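Local coordinates for protein Ala-tRNApro hydrolase ProX (Aeropyrum pernix, PDB 1WDV) that probably acts as a trans-editing aminoacyl-tRNA deacylase, clearing alanine wrongly attached to the tRNA for proline, at residues E39-V48 and A57-L66; L14-T25 and E128-L139. All blocks are in the same frame, centred on the assembly; numbering follows the deposited sequence.

Interaction 1: residues E39-V48 and A57-L66; sequences ESEIVKTLIV and AVVIPGDKRL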
loop_
_atom_site.group_PDB
_atom_site.type_symbol
_atom_site.label_atom_id
_atom_site.label_comp_id
_atom_site.label_asym_id
_atom_site.label_seq_id
_atom_site.Cartn_x
_atom_site.Cartn_y
_atom_site.Cartn_z
ATOM N N GLU A 39 -1.849 5.791 13.748
ATOM C CA GLU A 39 -2.046 4.623 12.907
ATOM C C GLU A 39 -2.555 4.993 11.525
ATOM O O GLU A 39 -2.261 4.296 10.545
ATOM C CB GLU A 39 -3.046 3.657 13.536
ATOM C CG GLU A 39 -2.434 2.864 14.680
ATOM C CD GLU A 39 -3.314 1.710 15.105
ATOM O OE1 GLU A 39 -4.218 1.330 14.331
ATOM O OE2 GLU A 39 -3.101 1.178 16.205
ATOM N N SER A 40 -3.314 6.081 11.440
ATOM C CA SER A 40 -3.849 6.504 10.153
ATOM C C SER A 40 -2.738 6.936 9.197
ATOM O O SER A 40 -2.966 7.024 7.991
ATOM C CB SER A 40 -4.881 7.636 10.318
ATOM O OG SER A 40 -4.265 8.869 10.669
ATOM N N GLU A 41 -1.560 7.205 9.738
ATOM C CA GLU A 41 -0.408 7.580 8.903
ATOM C C GLU A 41 0.456 6.403 8.483
ATOM O O GLU A 41 1.434 6.583 7.742
ATOM C CB GLU A 41 0.453 8.616 9.613
ATOM C CG GLU A 41 -0.314 9.922 9.728
ATOM C CD GLU A 41 0.226 10.822 10.812
ATOM O OE1 GLU A 41 1.028 11.731 10.509
ATOM O OE2 GLU A 41 -0.166 10.629 11.983
ATOM N N ILE A 42 0.141 5.209 8.993
ATOM C CA ILE A 42 0.852 3.981 8.605
ATOM C C ILE A 42 -0.115 3.330 7.605
ATOM O O ILE A 42 -1.175 2.816 7.997
ATOM C CB ILE A 42 1.031 3.012 9.778
ATOM C CG1 ILE A 42 1.764 3.705 10.929
ATOM C CG2 ILE A 42 1.784 1.765 9.300
ATOM C CD1 ILE A 42 3.207 4.270 10.593
ATOM N N VAL A 43 0.227 3.316 6.330
ATOM C CA VAL A 43 -0.721 2.774 5.370
ATOM C C VAL A 43 -0.386 1.366 4.942
ATOM O O VAL A 43 0.780 1.002 4.839
ATOM C CB VAL A 43 -0.825 3.668 4.116
ATOM C CG1 VAL A 43 -1.370 5.027 4.506
ATOM C CG2 VAL A 43 0.561 3.848 3.475
ATOM N N LYS A 44 -1.422 0.571 4.710
ATOM C CA LYS A 44 -1.165 -0.786 4.267
ATOM C C LYS A 44 -1.585 -0.936 2.822
ATOM O O LYS A 44 -2.559 -0.327 2.400
ATOM C CB LYS A 44 -1.895 -1.781 5.164
ATOM C CG LYS A 44 -3.295 -1.405 5.529
ATOM C CD LYS A 44 -3.598 -1.907 6.945
ATOM C CE LYS A 44 -5.058 -1.718 7.344
ATOM N NZ LYS A 44 -5.370 -2.471 8.602
ATOM N N THR A 45 -0.785 -1.696 2.073
ATOM C CA THR A 45 -1.035 -2.007 0.668
ATOM C C THR A 45 -1.654 -3.384 0.715
ATOM O O THR A 45 -0.955 -4.366 0.954
ATOM C CB THR A 45 0.279 -2.115 -0.148
ATOM O OG1 THR A 45 1.018 -0.888 -0.053
ATOM C CG2 THR A 45 -0.019 -2.338 -1.611
ATOM N N LEU A 46 -2.958 -3.456 0.518
ATOM C CA LEU A 46 -3.657 -4.731 0.556
ATOM C C LEU A 46 -3.867 -5.289 -0.826
ATOM O O LEU A 46 -4.364 -4.593 -1.702
ATOM C CB LEU A 46 -5.036 -4.561 1.202
ATOM C CG LEU A 46 -5.016 -3.955 2.605
ATOM C CD1 LEU A 46 -6.479 -3.726 3.075
ATOM C CD2 LEU A 46 -4.246 -4.875 3.545
ATOM N N ILE A 47 -3.519 -6.554 -1.036
ATOM C CA ILE A 47 -3.752 -7.126 -2.363
ATOM C C ILE A 47 -5.157 -7.724 -2.407
ATOM O O ILE A 47 -5.560 -8.525 -1.534
ATOM C CB ILE A 47 -2.692 -8.197 -2.691
ATOM C CG1 ILE A 47 -1.289 -7.582 -2.605
ATOM C CG2 ILE A 47 -2.934 -8.784 -4.075
ATOM C CD1 ILE A 47 -1.029 -6.393 -3.576
ATOM N N VAL A 48 -5.913 -7.336 -3.437
ATOM C CA VAL A 48 -7.287 -7.799 -3.603
ATOM C C VAL A 48 -7.398 -8.504 -4.955
ATOM O O VAL A 48 -6.805 -8.057 -5.944
ATOM C CB VAL A 48 -8.242 -6.586 -3.534
ATOM C CG1 VAL A 48 -9.688 -6.990 -3.818
ATOM C CG2 VAL A 48 -8.149 -5.974 -2.124
ATOM N N ALA A 57 -3.918 -3.483 -5.786
ATOM C CA ALA A 57 -3.131 -3.126 -4.592
ATOM C C ALA A 57 -3.937 -1.923 -4.089
ATOM O O ALA A 57 -4.068 -0.927 -4.782
ATOM C CB ALA A 57 -1.716 -2.707 -4.970
ATOM N N VAL A 58 -4.466 -2.041 -2.876
ATOM C CA VAL A 58 -5.345 -1.025 -2.314
ATOM C C VAL A 58 -4.700 -0.434 -1.062
ATOM O O VAL A 58 -4.499 -1.131 -0.072
ATOM C CB VAL A 58 -6.717 -1.689 -1.965
ATOM C CG1 VAL A 58 -7.744 -0.608 -1.544
ATOM C CG2 VAL A 58 -7.226 -2.479 -3.200
ATOM N N VAL A 59 -4.396 0.861 -1.117
ATOM C CA VAL A 59 -3.742 1.547 -0.018
ATOM C C VAL A 59 -4.748 2.233 0.879
ATOM O O VAL A 59 -5.484 3.129 0.436
ATOM C CB VAL A 59 -2.741 2.609 -0.549
ATOM C CG1 VAL A 59 -2.007 3.230 0.591
ATOM C CG2 VAL A 59 -1.743 1.932 -1.515
ATOM N N ILE A 60 -4.784 1.800 2.145
ATOM C CA ILE A 60 -5.723 2.354 3.116
ATOM C C ILE A 60 -5.037 2.731 4.426
ATOM O O ILE A 60 -3.907 2.302 4.698
ATOM C CB ILE A 60 -6.892 1.361 3.439
ATOM C CG1 ILE A 60 -6.370 0.151 4.214
ATOM C CG2 ILE A 60 -7.564 0.873 2.119
ATOM C CD1 ILE A 60 -7.515 -0.753 4.781
ATOM N N PRO A 61 -5.687 3.586 5.231
ATOM C CA PRO A 61 -5.156 4.027 6.533
ATOM C C PRO A 61 -4.978 2.820 7.444
ATOM O O PRO A 61 -5.756 1.876 7.393
ATOM C CB PRO A 61 -6.234 4.960 7.071
ATOM C CG PRO A 61 -6.954 5.408 5.851
ATOM C CD PRO A 61 -6.993 4.207 4.961
ATOM N N GLY A 62 -3.973 2.875 8.303
ATOM C CA GLY A 62 -3.673 1.756 9.176
ATOM C C GLY A 62 -4.710 1.419 10.217
ATOM O O GLY A 62 -4.729 0.267 10.713
ATOM N N ASP A 63 -5.537 2.410 10.566
ATOM C CA ASP A 63 -6.589 2.202 11.552
ATOM C C ASP A 63 -7.924 1.811 10.919
ATOM O O ASP A 63 -8.954 1.847 11.582
ATOM C CB ASP A 63 -6.754 3.438 12.470
ATOM C CG ASP A 63 -7.052 4.727 11.710
ATOM O OD1 ASP A 63 -6.987 4.739 10.468
ATOM O OD2 ASP A 63 -7.351 5.749 12.375
ATOM N N LYS A 64 -7.915 1.411 9.645
ATOM C CA LYS A 64 -9.163 0.975 8.999
ATOM C C LYS A 64 -8.944 -0.395 8.382
ATOM O O LYS A 64 -7.838 -0.928 8.403
ATOM C CB LYS A 64 -9.577 1.938 7.879
ATOM C CG LYS A 64 -9.649 3.406 8.281
ATOM C CD LYS A 64 -10.888 3.722 9.093
ATOM C CE LYS A 64 -11.063 5.247 9.214
ATOM N NZ LYS A 64 -12.156 5.561 10.174
ATOM N N ARG A 65 -10.027 -0.993 7.895
ATOM C CA ARG A 65 -9.953 -2.278 7.207
ATOM C C ARG A 65 -10.598 -2.102 5.841
ATOM O O ARG A 65 -11.305 -1.122 5.587
ATOM C CB ARG A 65 -10.647 -3.384 8.017
ATOM C CG ARG A 65 -9.765 -3.848 9.192
ATOM C CD ARG A 65 -10.382 -4.920 10.070
ATOM N NE ARG A 65 -9.371 -5.547 10.934
ATOM C CZ ARG A 65 -9.644 -6.161 12.085
ATOM N NH1 ARG A 65 -10.896 -6.212 12.522
ATOM N NH2 ARG A 65 -8.678 -6.772 12.768
ATOM N N LEU A 66 -10.345 -3.037 4.944
ATOM C CA LEU A 66 -10.931 -2.933 3.614
ATOM C C LEU A 66 -12.449 -3.100 3.603
ATOM O O LEU A 66 -12.987 -3.974 4.287
ATOM C CB LEU A 66 -10.315 -4.000 2.705
ATOM C CG LEU A 66 -10.806 -3.960 1.247
ATOM C CD1 LEU A 66 -10.094 -2.799 0.551
ATOM C CD2 LEU A 66 -10.488 -5.284 0.542
HETATM O O HOH W 1 -7.047 -5.362 9.389
#
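The carboxylate of D63 meets the methylene of S40: CB of S40 lies 3.6 Å from D63 OD1 and almost as near to OD2, while the hydroxyl of S40 is engaged by S38. E39 crosses the same aspartate on its carbon side, E39 OE1 lying 3.8 Å from D63 CB, and the planes of the two carboxylates are 64° apart. At the edge of the R65 guanidinium, in its plane, sits a water that accepts from R65 NE at 2.8 Å and, weakly, from K44 NZ. K44 leaves its strand with CG tucked between backbone N and carbonyl carbon (chi1 43°) and bends at chi2; its aliphatic part passes over I60, and NZ makes a weak hydrogen bond of 2.9 Å to K64 O. That bond reaches the last residue of the type I turn P61–K64, which follows an antiparallel beta hairpin built from strands 43-50 and 55-61 of the mixed sheet. K44 and I60 form one hydrogen-bonded pair, L46 and V58 the next; there L46 N–H points straight at V58 O, but from above its carbonyl plane. On the face carrying K44, L46 CD1 meets I60 CD1 at 3.6 Å, the two side chains crossing at about a right angle. Beyond them V48 CG2 touches both V58 CG2 (3.8 Å) and L66 CD2 (3.6 Å), with V79 of the neighbouring strand also touching V48. On the other face, A57 CB rests 3.8 Å from T45 CG2 and also meets I47; T45 OG1 is bonded to V98 O, and I47 packs on helix 84-91.

Interaction 2: residues L14-T25 and E128-L139; sequences LTWRLLIMQKPT and ENALLEFSPREL
E138 OE1 is gripped twice: the indole NE1 of W16 donates to it at 2.9 Å, and a water that also accepts from T15 N donates to it at 2.8 Å. The carboxylate lies nearly coplanar with the indole, 9° off. E138 reaches this place with CG anti to its carbonyl carbon (chi1 -68°) and the rest of the chain extended. OG of S135, at the N-cap of helix 136-143, accepts from E138 N and so anchors the same residue at its backbone. CB of F134 sits over one face of the indole, 3.5 Å from the centroid of the five-membered ring in a CH-pi contact; L14 CD1 lies over the opposite face, offset toward the rim, and W8 and I9 of helix 4-12 also meet W16. At the ring's far end W16 CH2 meets L139 CD1 at 3.8 Å. Replacing W16 by an alanine is likely to open a gap between L14 and F134 and leave E138 OE1 without its indole donor. Past the tryptophan, strand 17-20 runs antiparallel along 130-134, the middle strand of a three-stranded sheet, with straight backbone bonds such as L19 N to L131 O at 2.8 Å. R17 and E133 lie side by side, pointing the same way: R17 NH2 bonds E133 OE1 at 3.0 Å on its syn side, a salt bridge backed by a weak bond from NE to OE2. Selenomethionine M21 places SE 3.7 Å from L131 CD1. With E133 facing the guanidinium of R17, and E138, near the N terminus of helix 136-143, accepting from the indole N–H, both carboxylates are likely to stay ionised.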
loop_
_atom_site.group_PDB
_atom_site.type_symbol
_atom_site.label_atom_id
_atom_site.label_comp_id
_atom_site.label_asym_id
_atom_site.label_seq_id
_atom_site.Cartn_x
_atom_site.Cartn_y
_atom_site.Cartn_z
ATOM N N LEU A 14 11.614 11.497 -7.313
ATOM C CA LEU A 14 10.845 11.876 -6.143
ATOM C C LEU A 14 11.700 11.955 -4.887
ATOM O O LEU A 14 12.831 11.428 -4.851
ATOM C CB LEU A 14 9.688 10.882 -5.965
ATOM C CG LEU A 14 8.686 10.912 -7.139
ATOM C CD1 LEU A 14 7.730 9.715 -7.048
ATOM C CD2 LEU A 14 7.922 12.224 -7.130
ATOM N N THR A 15 11.162 12.626 -3.869
ATOM C CA THR A 15 11.859 12.820 -2.599
ATOM C C THR A 15 11.523 11.777 -1.533
ATOM O O THR A 15 11.967 11.902 -0.386
ATOM C CB THR A 15 11.584 14.244 -2.002
ATOM O OG1 THR A 15 10.207 14.379 -1.618
ATOM C CG2 THR A 15 11.916 15.330 -3.023
ATOM N N TRP A 16 10.780 10.742 -1.921
ATOM C CA TRP A 16 10.383 9.690 -0.978
ATOM C C TRP A 16 11.616 9.009 -0.393
ATOM O O TRP A 16 12.663 8.944 -1.028
ATOM C CB TRP A 16 9.513 8.647 -1.677
ATOM C CG TRP A 16 8.295 9.212 -2.307
ATOM C CD1 TRP A 16 7.844 10.503 -2.268
ATOM C CD2 TRP A 16 7.340 8.473 -3.058
ATOM N NE1 TRP A 16 6.647 10.608 -2.965
ATOM C CE2 TRP A 16 6.323 9.373 -3.454
ATOM C CE3 TRP A 16 7.243 7.129 -3.426
ATOM C CZ2 TRP A 16 5.219 8.971 -4.215
ATOM C CZ3 TRP A 16 6.152 6.723 -4.174
ATOM C CH2 TRP A 16 5.157 7.641 -4.567
ATOM N N ARG A 17 11.474 8.471 0.813
ATOM C CA ARG A 17 12.603 7.861 1.496
ATOM C C ARG A 17 12.235 6.533 2.118
ATOM O O ARG A 17 11.073 6.310 2.447
ATOM C CB ARG A 17 13.055 8.747 2.662
ATOM C CG ARG A 17 13.317 10.198 2.370
ATOM C CD ARG A 17 14.002 10.831 3.589
ATOM N NE ARG A 17 13.202 10.708 4.806
ATOM C CZ ARG A 17 13.564 11.209 5.980
ATOM N NH1 ARG A 17 14.717 11.869 6.086
ATOM N NH2 ARG A 17 12.779 11.064 7.044
ATOM N N LEU A 18 13.226 5.660 2.293
ATOM C CA LEU A 18 12.995 4.386 2.979
ATOM C C LEU A 18 13.527 4.541 4.408
ATOM O O LEU A 18 14.685 4.944 4.613
ATOM C CB LEU A 18 13.721 3.220 2.297
ATOM C CG LEU A 18 13.131 2.620 1.022
ATOM C CD1 LEU A 18 13.998 1.443 0.625
ATOM C CD2 LEU A 18 11.673 2.166 1.250
ATOM N N LEU A 19 12.690 4.245 5.392
ATOM C CA LEU A 19 13.084 4.337 6.791
ATOM C C LEU A 19 13.232 2.904 7.254
ATOM O O LEU A 19 12.421 2.044 6.909
ATOM C CB LEU A 19 12.029 5.074 7.602
ATOM C CG LEU A 19 11.781 6.532 7.179
ATOM C CD1 LEU A 19 10.785 7.122 8.143
ATOM C CD2 LEU A 19 13.091 7.357 7.164
ATOM N N ILE A 20 14.273 2.632 8.035
ATOM C CA ILE A 20 14.527 1.256 8.472
ATOM C C ILE A 20 14.262 1.011 9.938
ATOM O O ILE A 20 14.746 1.746 10.781
ATOM C CB ILE A 20 16.011 0.905 8.203
ATOM C CG1 ILE A 20 16.387 1.298 6.771
ATOM C CG2 ILE A 20 16.247 -0.575 8.466
ATOM C CD1 ILE A 20 15.518 0.653 5.707
HETATM N N MSE A 21 13.497 -0.028 10.248
HETATM C CA MSE A 21 13.203 -0.386 11.635
HETATM C C MSE A 21 14.235 -1.453 12.015
HETATM O O MSE A 21 14.441 -2.405 11.291
HETATM C CB MSE A 21 11.788 -0.953 11.723
HETATM C CG MSE A 21 10.761 -0.067 11.031
HETATM SE SE MSE A 21 10.624 1.622 11.928
HETATM C CE MSE A 21 10.375 0.776 13.506
ATOM N N GLN A 22 14.898 -1.296 13.153
ATOM C CA GLN A 22 15.928 -2.257 13.540
ATOM C C GLN A 22 15.369 -3.686 13.576
ATOM O O GLN A 22 16.022 -4.641 13.138
ATOM C CB GLN A 22 16.516 -1.855 14.889
ATOM C CG GLN A 22 17.803 -2.582 15.193
ATOM C CD GLN A 22 17.552 -3.831 15.994
ATOM O OE1 GLN A 22 16.834 -3.783 16.993
ATOM N NE2 GLN A 22 18.143 -4.966 15.566
ATOM N N LYS A 23 14.164 -3.823 14.115
ATOM C CA LYS A 23 13.470 -5.099 14.141
ATOM C C LYS A 23 12.165 -4.831 13.403
ATOM O O LYS A 23 11.546 -3.790 13.581
ATOM C CB LYS A 23 13.183 -5.534 15.578
ATOM C CG LYS A 23 14.453 -5.959 16.306
ATOM C CD LYS A 23 14.208 -6.274 17.760
ATOM C CE LYS A 23 15.514 -6.662 18.446
ATOM N NZ LYS A 23 15.234 -7.137 19.834
ATOM N N PRO A 24 11.735 -5.759 12.550
ATOM C CA PRO A 24 10.473 -5.471 11.858
ATOM C C PRO A 24 9.286 -5.312 12.823
ATOM O O PRO A 24 9.193 -6.002 13.834
ATOM C CB PRO A 24 10.314 -6.661 10.902
ATOM C CG PRO A 24 11.109 -7.766 11.562
ATOM C CD PRO A 24 12.302 -7.062 12.163
ATOM N N THR A 25 8.378 -4.389 12.519
ATOM C CA THR A 25 7.241 -4.232 13.405
ATOM C C THR A 25 6.259 -5.334 13.094
ATOM O O THR A 25 6.190 -5.823 11.959
ATOM C CB THR A 25 6.563 -2.873 13.241
ATOM O OG1 THR A 25 6.259 -2.634 11.855
ATOM C CG2 THR A 25 7.494 -1.788 13.744
ATOM N N GLU A 128 10.431 -6.407 5.118
ATOM C CA GLU A 128 9.699 -6.424 6.379
ATOM C C GLU A 128 10.125 -5.316 7.330
ATOM O O GLU A 128 9.324 -4.855 8.148
ATOM C CB GLU A 128 9.894 -7.774 7.080
ATOM C CG GLU A 128 9.122 -8.936 6.478
ATOM C CD GLU A 128 7.631 -8.878 6.788
ATOM O OE1 GLU A 128 7.244 -8.131 7.720
ATOM O OE2 GLU A 128 6.846 -9.591 6.111
ATOM N N ASN A 129 11.384 -4.894 7.237
ATOM C CA ASN A 129 11.909 -3.858 8.127
ATOM C C ASN A 129 12.024 -2.465 7.509
ATOM O O ASN A 129 12.659 -1.576 8.082
ATOM C CB ASN A 129 13.290 -4.284 8.640
ATOM C CG ASN A 129 14.356 -4.235 7.562
ATOM O OD1 ASN A 129 14.059 -4.236 6.369
ATOM N ND2 ASN A 129 15.619 -4.213 7.979
ATOM N N ALA A 130 11.410 -2.252 6.348
ATOM C CA ALA A 130 11.544 -0.947 5.726
ATOM C C ALA A 130 10.192 -0.328 5.474
ATOM O O ALA A 130 9.266 -1.003 5.029
ATOM C CB ALA A 130 12.313 -1.059 4.378
ATOM N N LEU A 131 10.082 0.952 5.810
ATOM C CA LEU A 131 8.873 1.704 5.569
ATOM C C LEU A 131 9.144 2.782 4.517
ATOM O O LEU A 131 10.189 3.433 4.527
ATOM C CB LEU A 131 8.395 2.355 6.871
ATOM C CG LEU A 131 7.977 1.324 7.928
ATOM C CD1 LEU A 131 8.080 1.970 9.310
ATOM C CD2 LEU A 131 6.554 0.858 7.672
ATOM N N LEU A 132 8.198 2.976 3.600
ATOM C CA LEU A 132 8.361 3.998 2.570
ATOM C C LEU A 132 7.643 5.267 3.000
ATOM O O LEU A 132 6.421 5.263 3.182
ATOM C CB LEU A 132 7.739 3.525 1.252
ATOM C CG LEU A 132 7.657 4.550 0.104
ATOM C CD1 LEU A 132 9.065 4.910 -0.347
ATOM C CD2 LEU A 132 6.850 3.949 -1.053
ATOM N N GLU A 133 8.400 6.350 3.172
ATOM C CA GLU A 133 7.819 7.627 3.553
ATOM C C GLU A 133 7.472 8.307 2.232
ATOM O O GLU A 133 8.378 8.584 1.416
ATOM C CB GLU A 133 8.842 8.463 4.308
ATOM C CG GLU A 133 8.392 9.871 4.627
ATOM C CD GLU A 133 9.577 10.678 5.140
ATOM O OE1 GLU A 133 9.894 10.578 6.338
ATOM O OE2 GLU A 133 10.229 11.362 4.332
ATOM N N PHE A 134 6.180 8.551 2.008
ATOM C CA PHE A 134 5.740 9.166 0.747
ATOM C C PHE A 134 4.493 10.047 0.863
ATOM O O PHE A 134 3.807 10.063 1.869
ATOM C CB PHE A 134 5.478 8.055 -0.301
ATOM C CG PHE A 134 4.209 7.249 -0.070
ATOM C CD1 PHE A 134 3.019 7.584 -0.734
ATOM C CD2 PHE A 134 4.207 6.135 0.781
ATOM C CE1 PHE A 134 1.862 6.821 -0.548
ATOM C CE2 PHE A 134 3.060 5.363 0.970
ATOM C CZ PHE A 134 1.872 5.707 0.303
ATOM N N SER A 135 4.202 10.764 -0.212
ATOM C CA SER A 135 3.032 11.644 -0.264
ATOM C C SER A 135 1.941 10.954 -1.055
ATOM O O SER A 135 2.160 10.578 -2.196
ATOM C CB SER A 135 3.384 12.936 -1.005
ATOM O OG SER A 135 2.198 13.540 -1.525
ATOM N N PRO A 136 0.749 10.787 -0.466
ATOM C CA PRO A 136 -0.364 10.146 -1.158
ATOM C C PRO A 136 -0.681 10.852 -2.477
ATOM O O PRO A 136 -0.848 10.211 -3.510
ATOM C CB PRO A 136 -1.503 10.255 -0.156
ATOM C CG PRO A 136 -0.774 10.063 1.167
ATOM C CD PRO A 136 0.467 10.944 0.976
ATOM N N ARG A 137 -0.745 12.176 -2.452
ATOM C CA ARG A 137 -1.036 12.875 -3.700
ATOM C C ARG A 137 0.009 12.630 -4.769
ATOM O O ARG A 137 -0.343 12.463 -5.944
ATOM C CB ARG A 137 -1.159 14.369 -3.453
ATOM C CG ARG A 137 -2.430 14.648 -2.736
ATOM C CD ARG A 137 -2.678 16.136 -2.632
ATOM N NE ARG A 137 -4.094 16.376 -2.425
ATOM C CZ ARG A 137 -4.563 17.400 -1.736
ATOM N NH1 ARG A 137 -3.710 18.272 -1.195
ATOM N NH2 ARG A 137 -5.872 17.554 -1.598
ATOM N N GLU A 138 1.279 12.603 -4.376
ATOM C CA GLU A 138 2.347 12.368 -5.349
ATOM C C GLU A 138 2.231 10.942 -5.897
ATOM O O GLU A 138 2.495 10.698 -7.074
ATOM C CB GLU A 138 3.727 12.594 -4.723
ATOM C CG GLU A 138 3.983 14.083 -4.365
ATOM C CD GLU A 138 5.363 14.326 -3.748
ATOM O OE1 GLU A 138 6.127 13.361 -3.527
ATOM O OE2 GLU A 138 5.681 15.504 -3.468
ATOM N N LEU A 139 1.797 10.013 -5.048
ATOM C CA LEU A 139 1.647 8.643 -5.481
ATOM C C LEU A 139 0.555 8.582 -6.549
ATOM O O LEU A 139 0.715 7.964 -7.596
ATOM C CB LEU A 139 1.260 7.755 -4.287
ATOM C CG LEU A 139 0.846 6.343 -4.684
ATOM C CD1 LEU A 139 2.036 5.617 -5.246
ATOM C CD2 LEU A 139 0.278 5.606 -3.438
HETATM O O HOH W 2 8.785 13.968 -4.219
HETATM O O HOH W 3 9.796 11.687 1.826
HETATM O O HOH W 4 16.926 -3.944 10.507
HETATM O O HOH W 5 8.897 -2.945 10.080
#

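In the fold
From the N terminus, the chain passes helix 4-12, then lays down strand 17-20 as an edge strand whose partner comes more than a hundred residues later; interaction 2 therefore closes a long loop. Interaction 1 falls wholly within that span: after helix 28-35, strands 43-50 and 55-61 pair locally, closing a short hairpin before the chain goes on through 108-112 and 121-124 to strand 130-134. The two loops are thus nested and do not cross. Interaction 2 belongs to the three-stranded antiparallel sheet, interaction 1 to the mixed sheet. They touch where V43 CG2 packs on F134 CE2 at 3.8 Å, and backbone bonds from E41 and V43 to Y122 tie the sheets further.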